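Local structure of glutathione reductase (Bartonella henselae, 3O0H) at residues B[329-334]-B[361-366]. The protein probably catalyses the NADPH-dependent reduction of glutathione disulfide to glutathione, using a bound FAD and a redox-active disulfide. Residues are numbered along the deposited sequence; the frame is centred on the assembly and turned at random.
With FAD (flavin-adenine dinucleotide), chain H.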
ATOM      1  N   GLY B 329     -30.262   6.161  -0.253  1.00 11.92           N
ATOM      2  CA  GLY B 329     -30.033   6.856  -1.506  1.00 11.87           C
ATOM      3  C   GLY B 329     -28.662   7.475  -1.704  1.00 12.59           C
ATOM      4  O   GLY B 329     -28.373   8.023  -2.765  1.00 13.80           O
ATOM      5  N   HIS B 330     -27.825   7.431  -0.688  1.00 13.16           N
ATOM      6  CA  HIS B 330     -26.457   7.955  -0.862  1.00 13.95           C
ATOM      7  C   HIS B 330     -25.561   6.913  -1.535  1.00 12.86           C
ATOM      8  O   HIS B 330     -26.015   5.838  -1.908  1.00 12.29           O
ATOM      9  CB  HIS B 330     -25.866   8.403   0.456  1.00 13.47           C
ATOM     10  CG  HIS B 330     -25.760   7.318   1.483  1.00 10.85           C
ATOM     11  ND1 HIS B 330     -25.085   6.139   1.246  1.00 14.65           N
ATOM     12  CD2 HIS B 330     -26.176   7.267   2.765  1.00 10.70           C
ATOM     13  CE1 HIS B 330     -25.123   5.391   2.337  1.00 15.07           C
ATOM     14  NE2 HIS B 330     -25.769   6.055   3.278  1.00 11.45           N
ATOM     15  N   ILE B 331     -24.282   7.267  -1.711  1.00 14.04           N
ATOM     16  CA  ILE B 331     -23.310   6.387  -2.393  1.00 14.00           C
ATOM     17  C   ILE B 331     -23.362   5.013  -1.737  1.00 13.03           C
ATOM     18  O   ILE B 331     -23.435   4.882  -0.504  1.00 12.24           O
ATOM     19  CB  ILE B 331     -21.866   7.023  -2.353  1.00 15.11           C
ATOM     20  CG1 ILE B 331     -20.871   6.245  -3.227  1.00 16.05           C
ATOM     21  CG2 ILE B 331     -21.352   7.159  -0.937  1.00 16.42           C
ATOM     22  CD1 ILE B 331     -19.632   7.055  -3.569  1.00 19.15           C
ATOM     23  N   GLN B 332     -23.296   3.982  -2.565  1.00 12.71           N
ATOM     24  CA  GLN B 332     -23.526   2.641  -2.107  1.00 11.79           C
ATOM     25  C   GLN B 332     -22.186   1.989  -1.766  1.00 12.05           C
ATOM     26  O   GLN B 332     -21.504   1.409  -2.642  1.00 12.25           O
ATOM     27  CB  GLN B 332     -24.265   1.874  -3.206  1.00 13.26           C
ATOM     28  CG  GLN B 332     -25.657   2.410  -3.478  1.00 14.23           C
ATOM     29  CD  GLN B 332     -26.317   1.776  -4.695  1.00 18.40           C
ATOM     30  OE1 GLN B 332     -25.784   0.831  -5.307  1.00 18.82           O
ATOM     31  NE2 GLN B 332     -27.497   2.256  -5.023  1.00 16.54           N
ATOM     32  N   LEU B 333     -21.823   2.096  -0.497  1.00 11.91           N
ATOM     33  CA  LEU B 333     -20.558   1.575   0.020  1.00 12.96           C
ATOM     34  C   LEU B 333     -20.772   0.987   1.403  1.00 12.30           C
ATOM     35  O   LEU B 333     -21.507   1.530   2.270  1.00 12.72           O
ATOM     36  CB  LEU B 333     -19.487   2.690   0.111  1.00 12.35           C
ATOM     37  CG  LEU B 333     -19.038   3.410  -1.165  1.00 14.29           C
ATOM     38  CD1 LEU B 333     -18.313   4.754  -0.843  1.00 13.51           C
ATOM     39  CD2 LEU B 333     -18.191   2.548  -2.149  1.00 13.70           C
ATOM     40  N   THR B 334     -20.078  -0.103   1.661  1.00 12.79           N
ATOM     41  CA  THR B 334     -20.216  -0.751   2.926  1.00 13.03           C
ATOM     42  C   THR B 334     -19.732   0.135   4.092  1.00 12.53           C
ATOM     43  O   THR B 334     -20.399   0.221   5.099  1.00 11.33           O
ATOM     44  CB  THR B 334     -19.526  -2.103   2.919  1.00 14.03           C
ATOM     45  OG1 THR B 334     -20.430  -3.066   2.339  1.00 14.51           O
ATOM     46  CG2 THR B 334     -19.145  -2.540   4.354  1.00 13.94           C
ATOM     47  N   ILE B 361     -14.919  11.077   0.802  1.00 14.03           N
ATOM     48  CA  ILE B 361     -14.906   9.613   0.851  1.00 13.70           C
ATOM     49  C   ILE B 361     -13.977   9.048  -0.236  1.00 13.36           C
ATOM     50  O   ILE B 361     -14.114   9.376  -1.414  1.00 12.53           O
ATOM     51  CB  ILE B 361     -16.327   9.018   0.655  1.00 13.39           C
ATOM     52  CG1 ILE B 361     -17.283   9.514   1.754  1.00 14.19           C
ATOM     53  CG2 ILE B 361     -16.255   7.430   0.642  1.00 12.47           C
ATOM     54  CD1 ILE B 361     -18.749   9.109   1.512  1.00 13.97           C
ATOM     55  N   THR B 362     -12.995   8.263   0.182  1.00 12.46           N
ATOM     56  CA  THR B 362     -12.143   7.539  -0.723  1.00 11.63           C
ATOM     57  C   THR B 362     -12.848   6.319  -1.239  1.00 11.39           C
ATOM     58  O   THR B 362     -13.542   5.618  -0.497  1.00 11.57           O
ATOM     59  CB  THR B 362     -10.840   7.086  -0.015  1.00 12.54           C
ATOM     60  OG1 THR B 362     -10.225   8.225   0.573  1.00 11.86           O
ATOM     61  CG2 THR B 362      -9.870   6.415  -1.010  1.00 11.77           C
ATOM     62  N   THR B 363     -12.685   6.069  -2.531  1.00 11.24           N
ATOM     63  CA  THR B 363     -13.220   4.908  -3.177  1.00 12.28           C
ATOM     64  C   THR B 363     -12.153   4.171  -3.962  1.00 12.48           C
ATOM     65  O   THR B 363     -11.143   4.746  -4.342  1.00 11.27           O
ATOM     66  CB  THR B 363     -14.472   5.199  -4.047  1.00 14.15           C
ATOM     67  OG1 THR B 363     -14.199   6.178  -5.041  1.00 14.02           O
ATOM     68  CG2 THR B 363     -15.609   5.710  -3.169  1.00 14.46           C
ATOM     69  N   ALA B 364     -12.367   2.860  -4.093  1.00 12.36           N
ATOM     70  CA  ALA B 364     -11.487   1.987  -4.863  1.00 11.61           C
ATOM     71  C   ALA B 364     -12.291   1.291  -5.943  1.00 11.75           C
ATOM     72  O   ALA B 364     -13.488   1.094  -5.786  1.00 11.67           O
ATOM     73  CB  ALA B 364     -10.803   0.955  -3.926  1.00 10.89           C
ATOM     74  N   VAL B 365     -11.640   0.942  -7.061  1.00 11.14           N
ATOM     75  CA  VAL B 365     -12.203  -0.012  -8.016  1.00 11.48           C
ATOM     76  C   VAL B 365     -11.184  -1.116  -8.195  1.00 11.77           C
ATOM     77  O   VAL B 365     -10.040  -0.803  -8.506  1.00 11.52           O
ATOM     78  CB  VAL B 365     -12.463   0.650  -9.380  1.00 12.26           C
ATOM     79  CG1 VAL B 365     -13.143  -0.337 -10.332  1.00 11.01           C
ATOM     80  CG2 VAL B 365     -13.295   1.954  -9.202  1.00 12.88           C
ATOM     81  N   PHE B 366     -11.568  -2.376  -7.944  1.00 10.71           N
ATOM     82  CA  PHE B 366     -10.659  -3.500  -8.101  1.00 11.81           C
ATOM     83  C   PHE B 366     -10.691  -4.039  -9.513  1.00 11.70           C
ATOM     84  O   PHE B 366     -10.864  -5.243  -9.786  1.00 11.38           O
ATOM     85  CB  PHE B 366     -10.895  -4.544  -7.022  1.00 12.65           C
ATOM     86  CG  PHE B 366     -10.493  -4.020  -5.673  1.00 13.91           C
ATOM     87  CD1 PHE B 366     -11.428  -3.459  -4.820  1.00 15.21           C
ATOM     88  CD2 PHE B 366      -9.137  -3.971  -5.328  1.00 17.78           C
ATOM     89  CE1 PHE B 366     -11.032  -2.926  -3.578  1.00 13.52           C
ATOM     90  CE2 PHE B 366      -8.734  -3.429  -4.095  1.00 19.77           C
ATOM     91  CZ  PHE B 366      -9.682  -2.923  -3.233  1.00 15.84           C
TER
HETATM   92  PA  FAD H 500     -27.059  -4.741   2.431  1.00 12.80           P
HETATM   93  O1A FAD H 500     -27.352  -4.952   0.977  1.00 12.38           O
HETATM   94  O2A FAD H 500     -25.676  -5.158   2.852  1.00 12.81           O
HETATM   95  O5B FAD H 500     -28.120  -5.465   3.382  1.00 11.58           O
HETATM   96  C5B FAD H 500     -29.516  -5.445   3.172  1.00 12.86           C
HETATM   97  C4B FAD H 500     -30.025  -6.768   3.707  1.00 11.36           C
HETATM   98  O4B FAD H 500     -31.434  -6.741   3.883  1.00 13.53           O
HETATM   99  C3B FAD H 500     -29.727  -7.958   2.803  1.00 11.40           C
HETATM  100  O3B FAD H 500     -29.085  -8.996   3.549  1.00 14.23           O
HETATM  101  C2B FAD H 500     -31.090  -8.414   2.315  1.00 13.87           C
HETATM  102  O2B FAD H 500     -31.135  -9.813   2.165  1.00 13.57           O
HETATM  103  C1B FAD H 500     -32.011  -7.999   3.411  1.00 12.14           C
HETATM  104  N9A FAD H 500     -33.389  -7.563   3.133  1.00 11.65           N
HETATM  105  C8A FAD H 500     -33.811  -6.648   2.214  1.00  9.30           C
HETATM  106  N7A FAD H 500     -35.125  -6.442   2.397  1.00  9.28           N
HETATM  107  C5A FAD H 500     -35.524  -7.229   3.440  1.00  9.21           C
HETATM  108  C6A FAD H 500     -36.713  -7.367   4.106  1.00 11.56           C
HETATM  109  N6A FAD H 500     -37.829  -6.716   3.744  1.00 11.03           N
HETATM  110  N1A FAD H 500     -36.786  -8.236   5.168  1.00 11.19           N
HETATM  111  C2A FAD H 500     -35.659  -8.913   5.570  1.00 13.23           C
HETATM  112  N3A FAD H 500     -34.472  -8.753   4.937  1.00 12.87           N
HETATM  113  C4A FAD H 500     -34.425  -7.883   3.918  1.00 11.87           C
HETATM  114  N1  FAD H 500     -19.075  -1.617  -1.378  1.00 13.72           N
HETATM  115  C2  FAD H 500     -17.816  -1.245  -0.952  1.00 11.18           C
HETATM  116  O2  FAD H 500     -17.633  -0.401  -0.039  1.00 12.68           O
HETATM  117  N3  FAD H 500     -16.743  -1.806  -1.523  1.00 12.28           N
HETATM  118  C4  FAD H 500     -16.838  -2.778  -2.506  1.00 14.17           C
HETATM  119  O4  FAD H 500     -15.781  -3.260  -2.934  1.00 13.93           O
HETATM  120  C4X FAD H 500     -18.106  -3.160  -2.943  1.00 11.92           C
HETATM  121  N5  FAD H 500     -18.274  -4.126  -3.898  1.00 14.92           N
HETATM  122  C5X FAD H 500     -19.569  -4.493  -4.259  1.00 11.58           C
HETATM  123  C6  FAD H 500     -19.715  -5.459  -5.240  1.00 11.57           C
HETATM  124  C7  FAD H 500     -20.979  -5.878  -5.633  1.00 12.69           C
HETATM  125  C7M FAD H 500     -21.084  -6.952  -6.701  1.00 14.26           C
HETATM  126  C8  FAD H 500     -22.098  -5.329  -5.039  1.00 10.10           C
HETATM  127  C8M FAD H 500     -23.489  -5.739  -5.478  1.00 10.35           C
HETATM  128  C9  FAD H 500     -21.960  -4.339  -4.074  1.00  9.20           C
HETATM  129  C9A FAD H 500     -20.685  -3.914  -3.685  1.00  8.53           C
HETATM  130  N10 FAD H 500     -20.494  -2.939  -2.721  1.00 12.23           N
HETATM  131  C10 FAD H 500     -19.224  -2.585  -2.340  1.00 12.02           C
HETATM  132  C1' FAD H 500     -21.624  -2.254  -2.060  1.00 10.35           C
HETATM  133  C2' FAD H 500     -21.987  -2.825  -0.712  1.00 12.33           C
HETATM  134  O2' FAD H 500     -22.369  -4.177  -0.883  1.00 12.21           O
HETATM  135  C3' FAD H 500     -23.140  -2.027  -0.163  1.00 10.98           C
HETATM  136  O3' FAD H 500     -22.930  -0.627  -0.221  1.00 12.45           O
HETATM  137  C4' FAD H 500     -23.489  -2.500   1.231  1.00 13.31           C
HETATM  138  O4' FAD H 500     -23.753  -3.905   1.180  1.00 14.55           O
HETATM  139  C5' FAD H 500     -24.731  -1.786   1.752  1.00 11.45           C
HETATM  140  O5' FAD H 500     -25.018  -2.196   3.108  1.00 11.35           O
HETATM  141  P   FAD H 500     -26.560  -2.138   3.550  1.00 10.72           P
HETATM  142  O1P FAD H 500     -26.671  -2.427   5.030  1.00 14.03           O
HETATM  143  O2P FAD H 500     -27.155  -0.809   3.136  1.00 10.01           O
HETATM  144  O3P FAD H 500     -27.371  -3.188   2.683  1.00 10.76           O
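ND1 of His330 donates in the plane of its ring to the carbonyl O of Ile331 at 2.7 Å, approaching from above the carbonyl plane, and so braces the loop just before the apolar patch where it meets segment 361-366; NE2 of the same ring bonds to Asp340 of helix 334-349. The loop shows how a cofactor can be tied to the point where two domains meet: the backbone N of Thr334 donates a hydrogen bond to the flavin carbonyl oxygen O2 of FAD at 3.0 Å, while CD2 of the preceding Leu333 packs 3.7 Å from the same oxygen. Leu333 occupies the N-cap position of helix 334-349, so the bond to O2 comes from the first turn of that helix. The other branch of Leu333 faces the second segment. With CG anti to the carbonyl carbon (chi1 -62°), CD1 rests in the notch where CG2 of Ile361 and CG2 of Thr363 adjoin, 3.7 Å from each. Leu333 and Ile361 lie side by side pointing opposite ways, while the Thr363 side chain stands roughly perpendicular to Leu333. Beside it Ile331 makes a looser contact, its CG2 lying 4.1 Å from CD1 of Ile361. Thr363 offers its methyl, not its hydroxyl, to Leu333, and no hydrogen bond links the two segments. Strand 363-365 is an edge strand, within this chain, of the dimerisation-domain sheet and pairs with strand 371-375, while His459 of the second subunit packs on Thr334 and gives its backbone O to FAD. The chemistry thus divides the work: directional bonds hold the flavin and the loop, whereas between these two segments the contact is small and apolar, which suggests that complementary shape, not directional bonding, sets how the loop meets the strand.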